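Local atomic coordinates of RimK domain protein ATP-grasp (PDB entry 5I47), a protein that probably binds ATP and metal ions and, like its RimK and LysX relatives, may join an amino acid to a carboxylate. Residues P128-S133 against L168-I173. Numbering follows the deposited sequence.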
loop_
_atom_site.group_PDB
_atom_site.type_symbol
_atom_site.label_atom_id
_atom_site.label_comp_id
_atom_site.label_asym_id
_atom_site.label_seq_id
_atom_site.Cartn_x
_atom_site.Cartn_y
_atom_site.Cartn_z
ATOM N N PRO B 128 -28.067 -5.426 -0.948
ATOM C CA PRO B 128 -27.137 -4.297 -0.859
ATOM C C PRO B 128 -25.678 -4.740 -0.832
ATOM O O PRO B 128 -25.394 -5.922 -0.630
ATOM C CB PRO B 128 -27.529 -3.640 0.464
ATOM C CG PRO B 128 -27.922 -4.802 1.320
ATOM C CD PRO B 128 -28.555 -5.826 0.387
ATOM N N VAL B 129 -24.767 -3.789 -1.050
ATOM C CA VAL B 129 -23.328 -4.017 -0.985
ATOM C C VAL B 129 -22.678 -2.797 -0.346
ATOM O O VAL B 129 -23.307 -1.754 -0.159
ATOM C CB VAL B 129 -22.707 -4.285 -2.374
ATOM C CG1 VAL B 129 -23.286 -5.542 -2.997
ATOM C CG2 VAL B 129 -22.915 -3.087 -3.287
ATOM N N VAL B 130 -21.397 -2.934 -0.010
ATOM C CA VAL B 130 -20.587 -1.829 0.491
ATOM C C VAL B 130 -19.354 -1.686 -0.391
ATOM O O VAL B 130 -18.787 -2.682 -0.850
ATOM C CB VAL B 130 -20.180 -2.028 1.966
ATOM C CG1 VAL B 130 -21.376 -1.856 2.875
ATOM C CG2 VAL B 130 -19.558 -3.397 2.169
ATOM N N LEU B 131 -18.955 -0.442 -0.641
ATOM C CA LEU B 131 -17.729 -0.137 -1.365
ATOM C C LEU B 131 -16.633 0.189 -0.363
ATOM O O LEU B 131 -16.806 1.067 0.489
ATOM C CB LEU B 131 -17.914 1.037 -2.328
ATOM C CG LEU B 131 -18.939 0.927 -3.458
ATOM C CD1 LEU B 131 -18.782 2.099 -4.404
ATOM C CD2 LEU B 131 -18.793 -0.381 -4.202
ATOM N N LYS B 132 -15.511 -0.515 -0.467
ATOM C CA LYS B 132 -14.377 -0.324 0.425
ATOM C C LYS B 132 -13.130 -0.136 -0.421
ATOM O O LYS B 132 -12.815 -0.989 -1.257
ATOM C CB LYS B 132 -14.198 -1.518 1.369
ATOM C CG LYS B 132 -15.374 -1.807 2.282
ATOM C CD LYS B 132 -15.083 -3.014 3.170
ATOM C CE LYS B 132 -16.196 -3.264 4.183
ATOM N NZ LYS B 132 -15.851 -4.401 5.089
ATOM N N SER B 133 -12.429 0.973 -0.214
ATOM C CA SER B 133 -11.119 1.135 -0.827
ATOM C C SER B 133 -10.186 0.024 -0.358
ATOM O O SER B 133 -10.306 -0.483 0.762
ATOM C CB SER B 133 -10.537 2.507 -0.478
ATOM O OG SER B 133 -10.674 2.781 0.906
ATOM N N LEU B 168 -13.394 -2.496 -3.400
ATOM C CA LEU B 168 -13.996 -3.784 -3.083
ATOM C C LEU B 168 -15.511 -3.635 -3.067
ATOM O O LEU B 168 -16.045 -2.757 -2.380
ATOM C CB LEU B 168 -13.520 -4.301 -1.723
ATOM C CG LEU B 168 -12.035 -4.598 -1.500
ATOM C CD1 LEU B 168 -11.805 -4.994 -0.054
ATOM C CD2 LEU B 168 -11.553 -5.693 -2.435
ATOM N N VAL B 169 -16.197 -4.483 -3.823
ATOM C CA VAL B 169 -17.652 -4.573 -3.788
ATOM C C VAL B 169 -17.992 -5.778 -2.922
ATOM O O VAL B 169 -17.800 -6.927 -3.336
ATOM C CB VAL B 169 -18.251 -4.693 -5.196
ATOM C CG1 VAL B 169 -19.760 -4.839 -5.118
ATOM C CG2 VAL B 169 -17.882 -3.475 -6.031
ATOM N N GLN B 170 -18.475 -5.522 -1.708
ATOM C CA GLN B 170 -18.658 -6.559 -0.702
ATOM C C GLN B 170 -20.123 -6.649 -0.308
ATOM O O GLN B 170 -20.775 -5.623 -0.083
ATOM C CB GLN B 170 -17.797 -6.282 0.534
ATOM C CG GLN B 170 -17.777 -7.417 1.541
ATOM C CD GLN B 170 -16.836 -7.154 2.698
ATOM O OE1 GLN B 170 -17.096 -6.298 3.542
ATOM N NE2 GLN B 170 -15.727 -7.886 2.739
ATOM N N GLN B 171 -20.632 -7.876 -0.222
ATOM C CA GLN B 171 -22.012 -8.085 0.189
ATOM C C GLN B 171 -22.241 -7.527 1.588
ATOM O O GLN B 171 -21.380 -7.626 2.467
ATOM C CB GLN B 171 -22.355 -9.574 0.148
ATOM C CG GLN B 171 -23.740 -9.914 0.671
ATOM C CD GLN B 171 -24.166 -11.319 0.300
ATOM O OE1 GLN B 171 -23.950 -12.270 1.054
ATOM N NE2 GLN B 171 -24.773 -11.459 -0.873
ATOM N N PHE B 172 -23.408 -6.922 1.785
ATOM C CA PHE B 172 -23.779 -6.346 3.069
ATOM C C PHE B 172 -24.613 -7.346 3.858
ATOM O O PHE B 172 -25.625 -7.848 3.358
ATOM C CB PHE B 172 -24.557 -5.043 2.889
ATOM C CG PHE B 172 -24.804 -4.311 4.174
ATOM C CD1 PHE B 172 -23.781 -3.609 4.790
ATOM C CD2 PHE B 172 -26.053 -4.330 4.771
ATOM C CE1 PHE B 172 -23.998 -2.934 5.975
ATOM C CE2 PHE B 172 -26.277 -3.655 5.959
ATOM C CZ PHE B 172 -25.247 -2.957 6.561
ATOM N N ILE B 173 -24.185 -7.628 5.082
ATOM C CA ILE B 173 -24.909 -8.531 5.972
ATOM C C ILE B 173 -25.444 -7.714 7.141
ATOM O O ILE B 173 -24.698 -7.438 8.090
ATOM C CB ILE B 173 -24.011 -9.681 6.448
ATOM C CG1 ILE B 173 -23.230 -10.267 5.267
ATOM C CG2 ILE B 173 -24.844 -10.756 7.132
ATOM C CD1 ILE B 173 -22.282 -11.378 5.648
#
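The two central strands of the small antiparallel sheet in the ATP-grasp domain, 129-133 and 167-171, pair here. Strand 109-112 flanks the pair beyond 167-171, and strand 143-145 beyond 129-133. Val130 N bonds Gln170 O at 2.8 Å and Gln170 N bonds Val130 O at 3.0 Å. Lys132 and Leu168 form the next hydrogen-bonded pair, with Leu168 N to Lys132 O at 2.7 Å. Past the strand end, Phe172 N makes a longer bond of 3.3 Å to Pro128 O, from above the carbonyl plane. Val130 CG1 packs 3.5 Å from Phe172 CD1, and the two side chains cross at about a right angle. On the same face, with CG anti to the carbonyl carbon (chi1 -60°), the Lys132 chain is extended beyond CG. It rises from the sheet and leans across to the Gln170 side chain, crossing it obliquely. Lys132 NZ donates a 2.7 Å hydrogen bond to Gln170 OE1, tilted 23° out of the amide's carbonyl plane. Gln170 NE2 bonds Thr109 OG1, so both ends of the amide are held. A methionine in place of Lys132 would probably leave Gln170 OE1 without this charged donor and its amide freer to turn. On the other face, covered by helix 115-125, Leu131 and Val169 lie side by side, with Leu131 CD2 3.7 Å from Val169 CG2.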